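Gp6 (Enterobacteria phage HK97, PDB 3JVO) is part of the phage head-tail connector, binding the portal protein and gp7 and leaving a central channel open for DNA ejection. Local coordinates at residues 15-20 with 66-71. Numbering follows the deposited sequence. Where two conformers were deposited one is given.
Sequences KQQIEF and VFADMF
Ile18 sets its CD1 methyl squarely over one face of the Phe71 ring, 3.5 Å from the centroid and 8° off the normal, a CH-pi contact. CG1 is tucked in beside both the backbone N and C, and the extended chi2 (173°) carries CD1 out over the ring, while the other branch, CG2, rests against both Phe67 and Ala68. There CG2 lies 3.6 Å from Phe67 CE2 and 3.8 Å from Ala68 CB. Phe71 also turns its edge to Phe20: CZ approaches CD1 of Phe20 at 3.6 Å in a T-shaped pair, the planes at 64°. Gln17 brings its CG to the edge of the Phe67 ring and to 4.0 Å from Ala68 CB; OE1 hydrogen-bonds Tyr32 OH and NE2 donates to Arg74 O, both of a neighbouring subunit. A Schellman motif (Phe20 N to Lys15 O, Glu19 N to Gln16 O), with Glu19 at positive phi, ends helix 11-17 here and brings Ile18 and Phe20 to helix 57-72. On the same chain, Phe20 and Phe67 also touch Ile29 of helix 26-44. The seam between the C-terminal turn of helix 11-17 and helix 57-72 is apolar and aromatic, with no hydrogen bond crossing it, while the Gln17 amide links it to the next subunit.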
ATOM      1  N   LYS G  15      34.894  18.068 -17.698  1.00 26.70           N
ATOM      2  CA  LYS G  15      33.739  18.763 -18.232  1.00 26.66           C
ATOM      3  C   LYS G  15      32.877  17.898 -19.131  1.00 25.97           C
ATOM      4  O   LYS G  15      31.662  18.036 -19.133  1.00 25.34           O
ATOM      5  CB  LYS G  15      34.162  20.009 -18.990  1.00 26.89           C
ATOM      6  CG  LYS G  15      34.696  21.135 -18.090  1.00 29.17           C
ATOM      7  CD  LYS G  15      34.730  22.426 -18.907  1.00 30.47           C
ATOM      8  CE  LYS G  15      35.947  23.244 -18.611  1.00 34.78           C
ATOM      9  NZ  LYS G  15      36.095  24.457 -19.522  1.00 35.43           N
ATOM     10  N   GLN G  16      33.506  17.028 -19.910  1.00 25.36           N
ATOM     11  CA  GLN G  16      32.765  16.071 -20.726  1.00 25.44           C
ATOM     12  C   GLN G  16      32.030  15.038 -19.858  1.00 25.24           C
ATOM     13  O   GLN G  16      30.944  14.617 -20.204  1.00 25.54           O
ATOM     14  CB  GLN G  16      33.703  15.380 -21.717  1.00 25.23           C
ATOM     15  CG  GLN G  16      34.203  16.334 -22.821  1.00 28.04           C
ATOM     16  CD  GLN G  16      35.223  15.695 -23.725  1.00 31.30           C
ATOM     17  OE1 GLN G  16      35.668  14.577 -23.491  1.00 34.89           O
ATOM     18  NE2 GLN G  16      35.591  16.396 -24.776  1.00 33.09           N
ATOM     19  N   GLN G  17      32.619  14.650 -18.728  1.00 25.29           N
ATOM     20  CA  GLN G  17      31.959  13.720 -17.807  1.00 25.66           C
ATOM     21  C   GLN G  17      30.588  14.268 -17.419  1.00 25.55           C
ATOM     22  O   GLN G  17      29.586  13.544 -17.418  1.00 24.94           O
ATOM     23  CB  GLN G  17      32.835  13.491 -16.552  1.00 25.55           C
ATOM     24  CG  GLN G  17      32.180  12.660 -15.438  1.00 25.42           C
ATOM     25  CD  GLN G  17      32.046  11.206 -15.836  1.00 27.00           C
ATOM     26  OE1 GLN G  17      32.533  10.805 -16.900  1.00 23.84           O
ATOM     27  NE2 GLN G  17      31.377  10.407 -14.998  1.00 26.03           N
ATOM     28  N   ILE G  18      30.542  15.561 -17.111  1.00 26.01           N
ATOM     29  CA  ILE G  18      29.304  16.189 -16.699  1.00 26.39           C
ATOM     30  C   ILE G  18      28.548  16.899 -17.837  1.00 27.99           C
ATOM     31  O   ILE G  18      27.562  17.578 -17.571  1.00 27.28           O
ATOM     32  CB  ILE G  18      29.524  17.179 -15.546  1.00 26.97           C
ATOM     33  CG1 ILE G  18      30.651  18.180 -15.885  1.00 25.35           C
ATOM     34  CG2 ILE G  18      29.756  16.408 -14.235  1.00 26.29           C
ATOM     35  CD1 ILE G  18      30.819  19.297 -14.852  1.00 24.93           C
ATOM     36  N   GLU G  19      29.009  16.744 -19.076  1.00 29.80           N
ATOM     37  CA  GLU G  19      28.372  17.378 -20.242  1.00 33.07           C
ATOM     38  C   GLU G  19      28.195  18.873 -20.024  1.00 33.33           C
ATOM     39  O   GLU G  19      27.113  19.408 -20.212  1.00 32.08           O
ATOM     40  CB  GLU G  19      27.024  16.707 -20.568  1.00 32.77           C
ATOM     41  CG  GLU G  19      27.171  15.234 -20.986  1.00 36.04           C
ATOM     42  CD  GLU G  19      25.849  14.437 -20.991  1.00 38.42           C
ATOM     43  OE1 GLU G  19      24.742  15.042 -21.110  1.00 43.91           O
ATOM     44  OE2 GLU G  19      25.924  13.184 -20.909  1.00 44.13           O
ATOM     45  N   PHE G  20      29.268  19.528 -19.597  1.00 35.27           N
ATOM     46  CA  PHE G  20      29.241  20.949 -19.249  1.00 37.80           C
ATOM     47  C   PHE G  20      30.148  21.710 -20.222  1.00 39.55           C
ATOM     48  O   PHE G  20      31.366  21.549 -20.199  1.00 40.09           O
ATOM     49  CB  PHE G  20      29.714  21.137 -17.796  1.00 37.49           C
ATOM     50  CG  PHE G  20      29.473  22.529 -17.234  1.00 38.53           C
ATOM     51  CD1 PHE G  20      28.206  22.924 -16.826  1.00 37.63           C
ATOM     52  CD2 PHE G  20      30.527  23.433 -17.099  1.00 39.93           C
ATOM     53  CE1 PHE G  20      27.980  24.206 -16.300  1.00 39.22           C
ATOM     54  CE2 PHE G  20      30.318  24.718 -16.569  1.00 40.53           C
ATOM     55  CZ  PHE G  20      29.034  25.104 -16.168  1.00 38.75           C
ATOM     56  N   VAL G  66      32.927  10.214  -8.564  1.00 24.74           N
ATOM     57  CA  VAL G  66      32.876  11.009  -7.341  1.00 25.05           C
ATOM     58  C   VAL G  66      32.771  12.497  -7.725  1.00 24.54           C
ATOM     59  O   VAL G  66      32.005  13.237  -7.129  1.00 24.86           O
ATOM     60  CB  VAL G  66      34.089  10.693  -6.411  1.00 24.18           C
ATOM     61  CG1 VAL G  66      34.124  11.651  -5.181  1.00 25.27           C
ATOM     62  CG2 VAL G  66      33.996   9.261  -5.943  1.00 23.71           C
ATOM     63  N   PHE G  67      33.562  12.912  -8.711  1.00 24.55           N
ATOM     64  CA  PHE G  67      33.561  14.297  -9.210  1.00 24.92           C
ATOM     65  C   PHE G  67      32.168  14.694  -9.720  1.00 25.18           C
ATOM     66  O   PHE G  67      31.636  15.753  -9.364  1.00 25.24           O
ATOM     67  CB  PHE G  67      34.614  14.471 -10.329  1.00 24.26           C
ATOM     68  CG  PHE G  67      34.320  15.631 -11.264  1.00 26.04           C
ATOM     69  CD1 PHE G  67      34.734  16.919 -10.950  1.00 24.36           C
ATOM     70  CD2 PHE G  67      33.584  15.435 -12.430  1.00 23.23           C
ATOM     71  CE1 PHE G  67      34.414  17.990 -11.800  1.00 23.17           C
ATOM     72  CE2 PHE G  67      33.281  16.499 -13.295  1.00 24.87           C
ATOM     73  CZ  PHE G  67      33.699  17.767 -12.982  1.00 24.00           C
ATOM     74  N   ALA G  68      31.577  13.857 -10.570  1.00 25.15           N
ATOM     75  CA  ALA G  68      30.270  14.200 -11.123  1.00 25.48           C
ATOM     76  C   ALA G  68      29.214  14.249 -10.001  1.00 25.49           C
ATOM     77  O   ALA G  68      28.316  15.065 -10.033  1.00 25.14           O
ATOM     78  CB  ALA G  68      29.871  13.208 -12.245  1.00 24.77           C
ATOM     79  N   ASP G  69      29.332  13.389  -8.990  1.00 26.27           N
ATOM     80  CA  ASP G  69      28.380  13.465  -7.877  1.00 27.34           C
ATOM     81  C   ASP G  69      28.428  14.844  -7.183  1.00 28.01           C
ATOM     82  O   ASP G  69      27.387  15.459  -6.964  1.00 27.78           O
ATOM     83  CB  ASP G  69      28.600  12.340  -6.876  1.00 27.60           C
ATOM     84  CG  ASP G  69      27.584  12.356  -5.773  1.00 29.74           C
ATOM     85  OD1 ASP G  69      26.364  12.184  -6.055  1.00 30.20           O
ATOM     86  OD2 ASP G  69      28.003  12.572  -4.612  1.00 35.48           O
HETATM   87  N   MSE G  70      29.626  15.340  -6.879  1.00 27.98           N
HETATM   88  CA  MSE G  70      29.818  16.704  -6.339  0.50 28.76           C
HETATM   89  C   MSE G  70      29.204  17.794  -7.210  1.00 28.47           C
HETATM   90  O   MSE G  70      28.622  18.760  -6.726  1.00 27.88           O
HETATM   91  CB  MSE G  70      31.308  17.025  -6.185  0.50 29.28           C
HETATM   92  CG  MSE G  70      32.033  16.165  -5.178  0.50 31.70           C
HETATM   93 SE   MSE G  70      31.268  16.381  -3.401  0.37 35.72          SE
HETATM   94  CE  MSE G  70      31.602  18.299  -3.104  0.50 34.17           C
ATOM     95  N   PHE G  71      29.384  17.654  -8.513  1.00 28.32           N
ATOM     96  CA  PHE G  71      28.853  18.630  -9.425  1.00 27.57           C
ATOM     97  C   PHE G  71      27.316  18.665  -9.463  1.00 27.27           C
ATOM     98  O   PHE G  71      26.712  19.730  -9.529  1.00 26.06           O
ATOM     99  CB  PHE G  71      29.412  18.445 -10.830  1.00 28.15           C
ATOM    100  CG  PHE G  71      28.917  19.487 -11.786  1.00 27.53           C
ATOM    101  CD1 PHE G  71      29.553  20.720 -11.863  1.00 29.01           C
ATOM    102  CD2 PHE G  71      27.790  19.260 -12.561  1.00 29.05           C
ATOM    103  CE1 PHE G  71      29.068  21.736 -12.738  1.00 27.46           C
ATOM    104  CE2 PHE G  71      27.303  20.262 -13.454  1.00 31.31           C
ATOM    105  CZ  PHE G  71      27.954  21.493 -13.532  1.00 27.41           C
TER